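PDB 2FU2: hypothetical protein SPy2152 from Streptococcus pyogenes, which probably acts as a bacteriocin immunity protein, protecting the producing cell against its own or a related antimicrobial peptide. Local coordinates for residues E6-E17 with P66-V76. Numbering follows the deposited sequence.
Sequences EILDALSKVYSE and PKSIFDLSRLV
Knobs-into-holes packing joins the first and last helices of an antiparallel four-helix bundle, consistent with the EntA immunity family: I7, A10, L11 and V14 of helix 4-15 receive L72 of helix 67-78. Segments 6-15 and 67-76 run antiparallel, axes 8.7 Å apart at their closest, with 155° between directions. Small residues permit this closeness: A10 holds only a methyl group against the leucines, and its CA comes within 5.3 Å of the CA of L72. The two branches of L72 divide the work. CD1 rests on the A10 methyl, while CD2 wedges between V14 CG2 (3.6 Å) and L11 CD2; with CG anti to the backbone N (chi1 180°), the fork reaches across the interface. Branched V14 fills two places at once, CG1 touching I69 CD1, the two side chains crossing at about a right angle, and CG2 lying over the backbone carbonyl of S68. L75 CD1 touches the same A10 CB, and toward the start of segment 6-17 I7 CG2 meets V76 CG1. Helix 44-60 backs this apolar seam through I54 on L72 and I50 on V76.

Polar groups take over toward the start of helix 67-78. K13 lays its aliphatic CD against CB of S68, a residue small enough to let the lysine chain pass close. One water donates to both A10 O and S68 O. E17, bent at its second torsion, runs alongside the P66 ring, OE1 against CB and CG, toward the helix N-terminus, which would probably favour a negative charge. A second water links S68 N to E17 OE2, and S68 OG donates to that same OE2 at 3.1 Å, from 39° above the carboxylate plane.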
loop_
_atom_site.group_PDB
_atom_site.type_symbol
_atom_site.label_atom_id
_atom_site.label_comp_id
_atom_site.label_asym_id
_atom_site.label_seq_id
_atom_site.Cartn_x
_atom_site.Cartn_y
_atom_site.Cartn_z
ATOM N N GLU A 6 4.982 2.903 -10.523
ATOM C CA GLU A 6 3.823 2.028 -10.583
ATOM C C GLU A 6 3.417 1.722 -9.145
ATOM O O GLU A 6 2.223 1.693 -8.827
ATOM C CB GLU A 6 4.119 0.727 -11.362
ATOM C CG GLU A 6 4.410 0.976 -12.801
ATOM C CD GLU A 6 4.969 -0.235 -13.604
ATOM O OE1 GLU A 6 5.951 -0.887 -13.161
ATOM O OE2 GLU A 6 4.441 -0.493 -14.717
ATOM N N ILE A 7 4.402 1.497 -8.276
ATOM C CA ILE A 7 4.093 1.226 -6.864
ATOM C C ILE A 7 3.511 2.490 -6.176
ATOM O O ILE A 7 2.521 2.403 -5.405
ATOM C CB ILE A 7 5.322 0.650 -6.126
ATOM C CG1 ILE A 7 5.811 -0.618 -6.876
ATOM C CG2 ILE A 7 5.041 0.454 -4.545
ATOM C CD1 ILE A 7 6.910 -1.319 -6.224
ATOM N N LEU A 8 4.087 3.646 -6.491
ATOM C CA LEU A 8 3.608 4.901 -5.928
ATOM C C LEU A 8 2.167 5.139 -6.376
ATOM O O LEU A 8 1.293 5.436 -5.534
ATOM C CB LEU A 8 4.504 6.058 -6.320
ATOM C CG LEU A 8 4.166 7.459 -5.753
ATOM C CD1 LEU A 8 4.088 7.585 -4.208
ATOM C CD2 LEU A 8 5.212 8.492 -6.272
ATOM N N ASP A 9 1.892 4.937 -7.677
ATOM C CA ASP A 9 0.533 5.069 -8.143
ATOM C C ASP A 9 -0.472 4.076 -7.497
ATOM O O ASP A 9 -1.577 4.501 -7.038
ATOM C CB ASP A 9 0.469 4.987 -9.665
ATOM C CG ASP A 9 1.058 6.220 -10.345
ATOM O OD1 ASP A 9 1.326 7.217 -9.646
ATOM O OD2 ASP A 9 1.265 6.170 -11.579
ATOM N N ALA A 10 -0.086 2.776 -7.449
ATOM C CA ALA A 10 -0.812 1.770 -6.698
ATOM C C ALA A 10 -1.097 2.146 -5.243
ATOM O O ALA A 10 -2.235 1.955 -4.781
ATOM C CB ALA A 10 -0.115 0.389 -6.782
ATOM N N LEU A 11 -0.112 2.660 -4.515
ATOM C CA LEU A 11 -0.397 3.277 -3.172
ATOM C C LEU A 11 -1.443 4.353 -3.219
ATOM O O LEU A 11 -2.286 4.413 -2.294
ATOM C CB LEU A 11 0.829 3.920 -2.558
ATOM C CG LEU A 11 1.743 2.811 -2.106
ATOM C CD1 LEU A 11 3.181 3.201 -2.116
ATOM C CD2 LEU A 11 1.313 2.327 -0.678
ATOM N N SER A 12 -1.426 5.190 -4.271
ATOM C CA SER A 12 -2.331 6.347 -4.299
ATOM C C SER A 12 -3.744 5.862 -4.545
ATOM O O SER A 12 -4.706 6.417 -3.989
ATOM C CB SER A 12 -1.948 7.370 -5.378
ATOM O OG SER A 12 -0.693 7.914 -5.024
ATOM N N LYS A 13 -3.844 4.848 -5.410
ATOM C CA LYS A 13 -5.104 4.183 -5.715
ATOM C C LYS A 13 -5.716 3.588 -4.460
ATOM O O LYS A 13 -6.884 3.792 -4.183
ATOM C CB LYS A 13 -4.904 3.094 -6.753
ATOM C CG LYS A 13 -6.244 2.761 -7.468
ATOM C CD LYS A 13 -6.190 1.477 -8.246
ATOM C CE LYS A 13 -6.280 1.775 -9.642
ATOM N NZ LYS A 13 -7.319 2.833 -9.661
ATOM N N VAL A 14 -4.928 2.846 -3.702
ATOM C CA VAL A 14 -5.376 2.357 -2.386
ATOM C C VAL A 14 -5.782 3.505 -1.412
ATOM O O VAL A 14 -6.903 3.512 -0.829
ATOM C CB VAL A 14 -4.290 1.463 -1.725
ATOM C CG1 VAL A 14 -4.616 1.215 -0.283
ATOM C CG2 VAL A 14 -4.144 0.141 -2.510
ATOM N N TYR A 15 -4.890 4.469 -1.254
ATOM C CA TYR A 15 -5.184 5.663 -0.442
ATOM C C TYR A 15 -6.547 6.305 -0.774
ATOM O O TYR A 15 -7.294 6.594 0.111
ATOM C CB TYR A 15 -4.030 6.672 -0.583
ATOM C CG TYR A 15 -4.240 7.990 0.111
ATOM C CD1 TYR A 15 -3.886 8.154 1.438
ATOM C CD2 TYR A 15 -4.715 9.093 -0.601
ATOM C CE1 TYR A 15 -4.105 9.323 2.078
ATOM C CE2 TYR A 15 -4.904 10.318 0.017
ATOM C CZ TYR A 15 -4.599 10.431 1.369
ATOM O OH TYR A 15 -4.795 11.635 2.004
ATOM N N SER A 16 -6.850 6.518 -2.062
ATOM C CA SER A 16 -8.105 7.145 -2.449
ATOM C C SER A 16 -9.359 6.317 -2.105
ATOM O O SER A 16 -10.448 6.836 -2.294
ATOM C CB SER A 16 -8.123 7.483 -3.966
ATOM O OG SER A 16 -8.139 6.260 -4.746
ATOM N N GLU A 17 -9.215 5.057 -1.628
ATOM C CA GLU A 17 -10.352 4.173 -1.422
ATOM C C GLU A 17 -11.155 4.642 -0.217
ATOM O O GLU A 17 -10.580 4.830 0.866
ATOM C CB GLU A 17 -9.887 2.728 -1.160
ATOM C CG GLU A 17 -9.400 1.983 -2.388
ATOM C CD GLU A 17 -10.536 1.586 -3.339
ATOM O OE1 GLU A 17 -11.735 1.527 -2.959
ATOM O OE2 GLU A 17 -10.224 1.295 -4.492
ATOM N N PRO A 66 -10.880 -4.088 -1.526
ATOM C CA PRO A 66 -11.049 -3.644 -2.914
ATOM C C PRO A 66 -9.901 -4.166 -3.811
ATOM O O PRO A 66 -8.801 -4.473 -3.287
ATOM C CB PRO A 66 -10.992 -2.131 -2.782
ATOM C CG PRO A 66 -11.333 -1.855 -1.351
ATOM C CD PRO A 66 -10.770 -2.961 -0.581
ATOM N N LYS A 67 -10.139 -4.251 -5.126
ATOM C CA LYS A 67 -9.152 -4.759 -6.066
ATOM C C LYS A 67 -7.798 -4.071 -5.886
ATOM O O LYS A 67 -6.751 -4.731 -5.939
ATOM C CB LYS A 67 -9.640 -4.630 -7.534
ATOM C CG LYS A 67 -8.645 -5.149 -8.660
ATOM C CD LYS A 67 -9.269 -5.614 -10.034
ATOM C CE LYS A 67 -10.240 -4.560 -10.732
ATOM N NZ LYS A 67 -10.819 -4.783 -12.189
ATOM N N SER A 68 -7.828 -2.748 -5.664
ATOM C CA SER A 68 -6.587 -1.968 -5.604
ATOM C C SER A 68 -5.633 -2.469 -4.525
ATOM O O SER A 68 -4.422 -2.409 -4.662
ATOM C CB SER A 68 -6.891 -0.483 -5.398
ATOM O OG SER A 68 -7.593 -0.256 -4.193
ATOM N N ILE A 69 -6.192 -2.997 -3.463
ATOM C CA ILE A 69 -5.414 -3.521 -2.325
ATOM C C ILE A 69 -4.694 -4.772 -2.770
ATOM O O ILE A 69 -3.487 -4.934 -2.563
ATOM C CB ILE A 69 -6.340 -3.755 -1.139
ATOM C CG1 ILE A 69 -6.924 -2.390 -0.703
ATOM C CG2 ILE A 69 -5.629 -4.528 0.014
ATOM C CD1 ILE A 69 -6.685 -1.984 0.745
ATOM N N PHE A 70 -5.421 -5.624 -3.455
ATOM C CA PHE A 70 -4.799 -6.807 -4.023
ATOM C C PHE A 70 -3.805 -6.494 -5.122
ATOM O O PHE A 70 -2.775 -7.186 -5.235
ATOM C CB PHE A 70 -5.853 -7.774 -4.516
ATOM C CG PHE A 70 -6.586 -8.501 -3.392
ATOM C CD1 PHE A 70 -5.918 -9.442 -2.585
ATOM C CD2 PHE A 70 -7.946 -8.236 -3.137
ATOM C CE1 PHE A 70 -6.624 -10.129 -1.529
ATOM C CE2 PHE A 70 -8.652 -8.916 -2.130
ATOM C CZ PHE A 70 -8.004 -9.852 -1.319
ATOM N N ASP A 71 -4.122 -5.488 -5.950
ATOM C CA ASP A 71 -3.209 -5.012 -6.947
ATOM C C ASP A 71 -1.847 -4.534 -6.375
ATOM O O ASP A 71 -0.794 -5.059 -6.741
ATOM C CB ASP A 71 -3.852 -3.867 -7.729
ATOM C CG ASP A 71 -4.908 -4.333 -8.717
ATOM O OD1 ASP A 71 -5.121 -5.553 -8.933
ATOM O OD2 ASP A 71 -5.555 -3.426 -9.275
ATOM N N LEU A 72 -1.882 -3.525 -5.500
ATOM C CA LEU A 72 -0.753 -3.149 -4.671
ATOM C C LEU A 72 -0.067 -4.331 -4.005
ATOM O O LEU A 72 1.158 -4.498 -4.083
ATOM C CB LEU A 72 -1.190 -2.158 -3.566
ATOM C CG LEU A 72 -0.101 -1.687 -2.618
ATOM C CD1 LEU A 72 1.166 -1.136 -3.378
ATOM C CD2 LEU A 72 -0.678 -0.597 -1.715
ATOM N N SER A 73 -0.813 -5.133 -3.313
ATOM C CA SER A 73 -0.174 -6.315 -2.666
ATOM C C SER A 73 0.690 -7.110 -3.654
ATOM O O SER A 73 1.805 -7.466 -3.342
ATOM C CB SER A 73 -1.225 -7.261 -2.119
ATOM O OG SER A 73 -0.608 -8.365 -1.497
ATOM N N ARG A 74 0.142 -7.352 -4.865
ATOM C CA ARG A 74 0.781 -8.106 -5.879
ATOM C C ARG A 74 2.121 -7.480 -6.305
ATOM O O ARG A 74 3.158 -8.160 -6.424
ATOM C CB ARG A 74 -0.170 -8.213 -7.073
ATOM C CG ARG A 74 0.480 -8.875 -8.232
ATOM C CD ARG A 74 0.011 -8.379 -9.542
ATOM N NE ARG A 74 0.699 -9.155 -10.559
ATOM C CZ ARG A 74 0.277 -9.261 -11.809
ATOM N NH1 ARG A 74 -0.835 -8.629 -12.172
ATOM N NH2 ARG A 74 0.950 -9.999 -12.676
ATOM N N LEU A 75 2.072 -6.177 -6.546
ATOM C CA LEU A 75 3.223 -5.437 -6.946
ATOM C C LEU A 75 4.386 -5.472 -5.948
ATOM O O LEU A 75 5.535 -5.617 -6.372
ATOM C CB LEU A 75 2.838 -3.974 -7.266
ATOM C CG LEU A 75 1.909 -3.754 -8.464
ATOM C CD1 LEU A 75 1.800 -2.272 -8.799
ATOM C CD2 LEU A 75 2.428 -4.490 -9.691
ATOM N N VAL A 76 4.123 -5.251 -4.659
ATOM C CA VAL A 76 5.206 -5.239 -3.681
ATOM C C VAL A 76 5.631 -6.652 -3.366
ATOM O O VAL A 76 6.808 -6.857 -3.003
ATOM C CB VAL A 76 4.905 -4.458 -2.331
ATOM C CG1 VAL A 76 4.662 -3.048 -2.622
ATOM C CG2 VAL A 76 3.709 -5.005 -1.682
HETATM O O HOH W 1 -3.467 -0.210 -6.032
HETATM O O HOH W 2 -10.287 -1.118 -5.918
#